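Local coordinates for OxyA protein (Actinoplanes teichomyceticus, PDB 5HH3) that is a haem-thiolate cytochrome P450 that probably carries out a phenolic coupling step in cyclising the peptide of a glycopeptide antibiotic, at residues A54-G59 against T309-L314; T58-I63 against L315-R320. One frame throughout, in Å; residues are numbered along the deposited sequence.

Contact 1: residues A54-G59 against T309-L314; sequences AWLATG and TVTCSL
Two neighbouring parallel strands of the mixed beta sheet of a cytochrome P450 meet here, Ala54-Ala57 beside Thr309-Cys312, with Trp55 paired to Val310 and Ala57 to Cys312. Four backbone hydrogen bonds join them: Trp55 N to Thr309 O, Thr311 N to Trp55 O, Ala57 N to Thr311 O, and Ser313 N to Ala57 O. This last bond, 2.8 Å from Ser313 N to Ala57 O, is almost straight, with 178° at the hydrogen, and carries the pairing one residue beyond strand 309-312.

On one face Trp55 lays its ring edge against the opposite backbone. With CG beside the backbone N (chi1 -58°), the ring stays near the N-H that bonds to Thr309 O, and CD1 meets the same oxygen at 3.3 Å, near the ring plane; NE1 is hydrogen-bonded to Asp308. Val310 lies obliquely beside it, CG2 reaching Trp55 CB at 4.1 Å and CG1 reaching Ala57 CB at 3.9 Å.

The sheet belongs to the beta-rich part of the P450 fold; on its Trp55 face, helix 60-68 packs on Ala57 and Cys312. On the other face a water bridges the strands, 2.8 Å from Trp55 O, to which it donates, and hydrogen-bonded to both Thr309 OG1 and Thr311 OG1. Further along, Leu56 CD1 lies 3.5 Å from Thr311 O and also meets the CB of Ser313, a residue whose OG is hydrogen-bonded to His20 and to Ala316 N.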
loop_
_atom_site.group_PDB
_atom_site.type_symbol
_atom_site.label_atom_id
_atom_site.label_comp_id
_atom_site.label_asym_id
_atom_site.label_seq_id
_atom_site.Cartn_x
_atom_site.Cartn_y
_atom_site.Cartn_z
ATOM N N ALA B 54 0.489 14.090 -4.171
ATOM C CA ALA B 54 1.415 13.149 -4.752
ATOM C C ALA B 54 1.559 13.495 -6.230
ATOM O O ALA B 54 0.560 13.568 -6.976
ATOM C CB ALA B 54 0.909 11.741 -4.567
ATOM N N TRP B 55 2.796 13.767 -6.623
ATOM C CA TRP B 55 3.138 14.204 -7.955
ATOM C C TRP B 55 3.911 13.117 -8.705
ATOM O O TRP B 55 4.619 12.297 -8.097
ATOM C CB TRP B 55 4.074 15.411 -7.888
ATOM C CG TRP B 55 3.604 16.622 -7.172
ATOM C CD1 TRP B 55 3.819 16.933 -5.859
ATOM C CD2 TRP B 55 2.918 17.747 -7.747
ATOM N NE1 TRP B 55 3.277 18.160 -5.572
ATOM C CE2 TRP B 55 2.747 18.699 -6.722
ATOM C CE3 TRP B 55 2.441 18.046 -9.035
ATOM C CZ2 TRP B 55 2.115 19.924 -6.930
ATOM C CZ3 TRP B 55 1.803 19.325 -9.247
ATOM C CH2 TRP B 55 1.653 20.217 -8.201
ATOM N N LEU B 56 3.793 13.156 -10.028
ATOM C CA LEU B 56 4.573 12.321 -10.928
ATOM C C LEU B 56 5.417 13.229 -11.791
ATOM O O LEU B 56 4.858 14.074 -12.476
ATOM C CB LEU B 56 3.646 11.498 -11.826
ATOM C CG LEU B 56 4.292 10.557 -12.843
ATOM C CD1 LEU B 56 4.898 9.351 -12.136
ATOM C CD2 LEU B 56 3.257 10.097 -13.861
ATOM N N ALA B 57 6.733 13.054 -11.762
ATOM C CA ALA B 57 7.670 13.805 -12.626
ATOM C C ALA B 57 7.986 12.935 -13.831
ATOM O O ALA B 57 8.419 11.796 -13.658
ATOM C CB ALA B 57 8.962 14.131 -11.881
ATOM N N THR B 58 7.742 13.472 -15.028
ATOM C CA THR B 58 7.991 12.788 -16.288
ATOM C C THR B 58 9.053 13.468 -17.165
ATOM O O THR B 58 9.598 12.807 -18.056
ATOM C CB THR B 58 6.688 12.659 -17.133
ATOM O OG1 THR B 58 6.126 13.952 -17.377
ATOM C CG2 THR B 58 5.640 11.809 -16.435
ATOM N N GLY B 59 9.294 14.771 -16.956
ATOM C CA GLY B 59 10.283 15.528 -17.717
ATOM C C GLY B 59 11.696 15.142 -17.319
ATOM O O GLY B 59 12.000 14.994 -16.123
ATOM N N THR B 309 4.724 14.472 -2.113
ATOM C CA THR B 309 5.643 13.464 -2.617
ATOM C C THR B 309 5.799 13.580 -4.108
ATOM O O THR B 309 4.903 14.058 -4.796
ATOM C CB THR B 309 5.190 12.025 -2.257
ATOM O OG1 THR B 309 3.995 11.702 -2.964
ATOM C CG2 THR B 309 4.935 11.910 -0.779
ATOM N N VAL B 310 6.935 13.107 -4.604
ATOM C CA VAL B 310 7.198 13.052 -6.040
ATOM C C VAL B 310 7.757 11.674 -6.423
ATOM O O VAL B 310 8.754 11.220 -5.848
ATOM C CB VAL B 310 8.233 14.105 -6.457
ATOM C CG1 VAL B 310 8.540 13.995 -7.957
ATOM C CG2 VAL B 310 7.745 15.513 -6.071
ATOM N N THR B 311 7.134 11.050 -7.416
ATOM C CA THR B 311 7.595 9.796 -7.988
ATOM C C THR B 311 8.109 10.125 -9.372
ATOM O O THR B 311 7.414 10.828 -10.137
ATOM C CB THR B 311 6.423 8.812 -8.079
ATOM O OG1 THR B 311 5.880 8.608 -6.766
ATOM C CG2 THR B 311 6.852 7.478 -8.701
ATOM N N CYS B 312 9.317 9.674 -9.694
ATOM C CA CYS B 312 9.921 9.981 -10.987
ATOM C C CYS B 312 9.736 8.821 -11.971
ATOM O O CYS B 312 10.062 7.673 -11.635
ATOM C CB CYS B 312 11.397 10.305 -10.841
ATOM S SG CYS B 312 11.725 11.736 -9.796
ATOM N N SER B 313 9.199 9.133 -13.165
ATOM C CA SER B 313 9.027 8.167 -14.232
ATOM C C SER B 313 10.279 8.122 -15.136
ATOM O O SER B 313 10.446 8.912 -16.094
ATOM C CB SER B 313 7.780 8.482 -15.050
ATOM O OG SER B 313 7.559 7.511 -16.054
ATOM N N LEU B 314 11.131 7.152 -14.835
ATOM C CA LEU B 314 12.296 6.840 -15.640
ATOM C C LEU B 314 11.881 6.357 -17.025
ATOM O O LEU B 314 12.536 6.687 -18.010
ATOM C CB LEU B 314 13.175 5.799 -14.948
ATOM C CG LEU B 314 13.628 6.066 -13.510
ATOM C CD1 LEU B 314 14.556 4.960 -13.004
ATOM C CD2 LEU B 314 14.315 7.417 -13.425
HETATM O O HOH W 1 4.357 10.920 -5.647
#

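Contact 2: residues T58-I63 against L315-R320; sequences TGYDEI and LAANRR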
loop_
_atom_site.group_PDB
_atom_site.type_symbol
_atom_site.label_atom_id
_atom_site.label_comp_id
_atom_site.label_asym_id
_atom_site.label_seq_id
_atom_site.Cartn_x
_atom_site.Cartn_y
_atom_site.Cartn_z
ATOM N N THR B 58 7.742 13.472 -15.028
ATOM C CA THR B 58 7.991 12.788 -16.288
ATOM C C THR B 58 9.053 13.468 -17.165
ATOM O O THR B 58 9.598 12.807 -18.056
ATOM C CB THR B 58 6.688 12.659 -17.133
ATOM O OG1 THR B 58 6.126 13.952 -17.377
ATOM C CG2 THR B 58 5.640 11.809 -16.435
ATOM N N GLY B 59 9.294 14.771 -16.956
ATOM C CA GLY B 59 10.283 15.528 -17.717
ATOM C C GLY B 59 11.696 15.142 -17.319
ATOM O O GLY B 59 12.000 14.994 -16.123
ATOM N N TYR B 60 12.548 14.974 -18.326
ATOM C CA TYR B 60 13.945 14.523 -18.140
ATOM C C TYR B 60 14.732 15.409 -17.171
ATOM O O TYR B 60 15.336 14.924 -16.196
ATOM C CB TYR B 60 14.683 14.486 -19.498
ATOM C CG TYR B 60 15.907 13.613 -19.524
ATOM C CD1 TYR B 60 17.176 14.103 -19.182
ATOM C CD2 TYR B 60 15.810 12.292 -19.930
ATOM C CE1 TYR B 60 18.303 13.269 -19.208
ATOM C CE2 TYR B 60 16.917 11.460 -19.972
ATOM C CZ TYR B 60 18.157 11.950 -19.620
ATOM O OH TYR B 60 19.217 11.064 -19.698
ATOM N N ASP B 61 14.724 16.704 -17.432
ATOM C CA ASP B 61 15.484 17.634 -16.609
ATOM C C ASP B 61 14.857 17.829 -15.235
ATOM O O ASP B 61 15.572 18.015 -14.265
ATOM C CB ASP B 61 15.652 18.986 -17.303
ATOM C CG ASP B 61 16.509 18.894 -18.547
ATOM O OD1 ASP B 61 17.432 18.057 -18.620
ATOM O OD2 ASP B 61 16.258 19.680 -19.456
ATOM N N GLU B 62 13.534 17.779 -15.170
ATOM C CA GLU B 62 12.832 17.928 -13.910
ATOM C C GLU B 62 13.092 16.707 -13.004
ATOM O O GLU B 62 13.214 16.836 -11.791
ATOM C CB GLU B 62 11.331 18.137 -14.142
ATOM C CG GLU B 62 10.987 19.507 -14.764
ATOM C CD GLU B 62 11.262 19.610 -16.259
ATOM O OE1 GLU B 62 11.565 18.595 -16.931
ATOM O OE2 GLU B 62 11.172 20.729 -16.778
ATOM N N ILE B 63 13.173 15.525 -13.602
ATOM C CA ILE B 63 13.520 14.317 -12.844
ATOM C C ILE B 63 14.962 14.440 -12.303
ATOM O O ILE B 63 15.213 14.105 -11.155
ATOM C CB ILE B 63 13.353 13.035 -13.672
ATOM C CG1 ILE B 63 11.863 12.735 -13.855
ATOM C CG2 ILE B 63 14.060 11.853 -13.003
ATOM C CD1 ILE B 63 11.581 11.696 -14.934
ATOM N N LEU B 315 10.789 5.602 -17.106
ATOM C CA LEU B 315 10.217 5.211 -18.403
ATOM C C LEU B 315 9.875 6.462 -19.238
ATOM O O LEU B 315 10.331 6.578 -20.396
ATOM C CB LEU B 315 8.988 4.329 -18.198
ATOM C CG LEU B 315 8.270 3.796 -19.451
ATOM C CD1 LEU B 315 9.194 2.957 -20.273
ATOM C CD2 LEU B 315 7.057 2.979 -19.077
ATOM N N ALA B 316 9.161 7.421 -18.630
ATOM C CA ALA B 316 8.812 8.662 -19.316
ATOM C C ALA B 316 10.047 9.423 -19.797
ATOM O O ALA B 316 10.076 9.873 -20.936
ATOM C CB ALA B 316 7.922 9.561 -18.460
ATOM N N ALA B 317 11.082 9.516 -18.965
ATOM C CA ALA B 317 12.300 10.235 -19.338
ATOM C C ALA B 317 13.021 9.561 -20.499
ATOM O O ALA B 317 13.469 10.236 -21.424
ATOM C CB ALA B 317 13.249 10.308 -18.150
ATOM N N ASN B 318 13.148 8.241 -20.416
ATOM C CA ASN B 318 13.912 7.453 -21.378
ATOM C C ASN B 318 13.209 7.315 -22.726
ATOM O O ASN B 318 13.880 7.196 -23.769
ATOM C CB ASN B 318 14.217 6.076 -20.799
ATOM C CG ASN B 318 15.157 6.146 -19.612
ATOM O OD1 ASN B 318 15.713 7.205 -19.305
ATOM N ND2 ASN B 318 15.364 5.020 -18.952
ATOM N N ARG B 319 11.874 7.322 -22.678
ATOM C CA ARG B 319 11.029 7.189 -23.844
ATOM C C ARG B 319 10.272 8.507 -24.145
ATOM O O ARG B 319 9.158 8.487 -24.660
ATOM C CB ARG B 319 10.065 6.026 -23.613
ATOM C CG ARG B 319 10.750 4.691 -23.257
ATOM C CD ARG B 319 11.660 4.185 -24.368
ATOM N NE ARG B 319 10.818 3.977 -25.538
ATOM C CZ ARG B 319 10.032 2.924 -25.737
ATOM N NH1 ARG B 319 10.053 1.870 -24.923
ATOM N NH2 ARG B 319 9.245 2.915 -26.804
ATOM N N ARG B 320 10.922 9.643 -23.877
ATOM C CA ARG B 320 10.254 10.949 -23.882
ATOM C C ARG B 320 9.701 11.357 -25.243
ATOM O O ARG B 320 8.726 12.117 -25.307
ATOM C CB ARG B 320 11.183 12.038 -23.354
ATOM C CG ARG B 320 12.341 12.412 -24.275
ATOM C CD ARG B 320 13.270 13.378 -23.545
ATOM N NE ARG B 320 14.644 13.384 -24.041
ATOM C CZ ARG B 320 15.520 12.381 -23.904
ATOM N NH1 ARG B 320 15.184 11.217 -23.327
ATOM N NH2 ARG B 320 16.757 12.525 -24.367
HETATM O O HOH W 2 9.258 12.720 -20.821
#
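A small-residue packing contact joins the start of helix 60-68 to the short helix 314-318, just beyond the ends of two parallel strands of the sheet. Ala317 is at its centre. Its methyl group CB lies 3.7 Å from Tyr60 CD2 and 3.9 Å from Ile63 CD1, so that two side chains one helical turn apart converge on a single alanine. With so little side chain at this point, the two backbones come close, 4.7 Å between Tyr60 CA and Ala317 CA. Ala316 does the same for the residue leading into the first helix, its CB touching Thr58 CB at 3.6 Å.

No direct hydrogen bond crosses the contact. A water fills that role, donating to both Thr58 O and Ala316 O and thereby tying a turn carbonyl to a helix carbonyl.

Tyr60 carries its CG anti to the backbone N (chi1 -160°), which swings the ring across toward the end of the other helix. There the ring edge faces Ala317 O, with CD2 3.5 Å from that oxygen. The same carbonyl accepts a hydrogen bond from Arg320 NH1, 2.7 Å from Ala317 O and bent to 135° at the hydrogen, which helps hold the guanidinium beside the ring. Tyr60 CD2 sits over one face of the guanidinium, 3.6 Å above it and toward its rim; the two planes are turned 46° apart, well short of a parallel stack. Glu337 and Leu339 also touch Tyr60, while Asn318 ties the helix end to Thr283 and to Leu339 N. Such packing, Tyr60 and Ile63 of one helix on the alanine face of the other, joins helices that follow neighbouring parallel strands after one or two residues, beside the beta sheet of the P450 fold.

How the contacts relate
Along the chain, residues 54-63 and 309-320 form two strand-to-helix units that run side by side: strand 53-57 leads into helix 60-68, and strand 309-312 into helix 314-318. Contact 1 pairs the strands and contact 2 the helices and the residues flanking them, with centres 9 Å apart and Thr58 and Gly59 common to both. Ile63 stitches them together, its CD1 reaching Ser313 O at 3.2 Å and its CG2 packing on Cys312 CB. About 250 residues, mostly helical, separate the two units in sequence, so the pair illustrates how a P450 closes an early part of its chain against a late one, close to the haem that Leu314 touches.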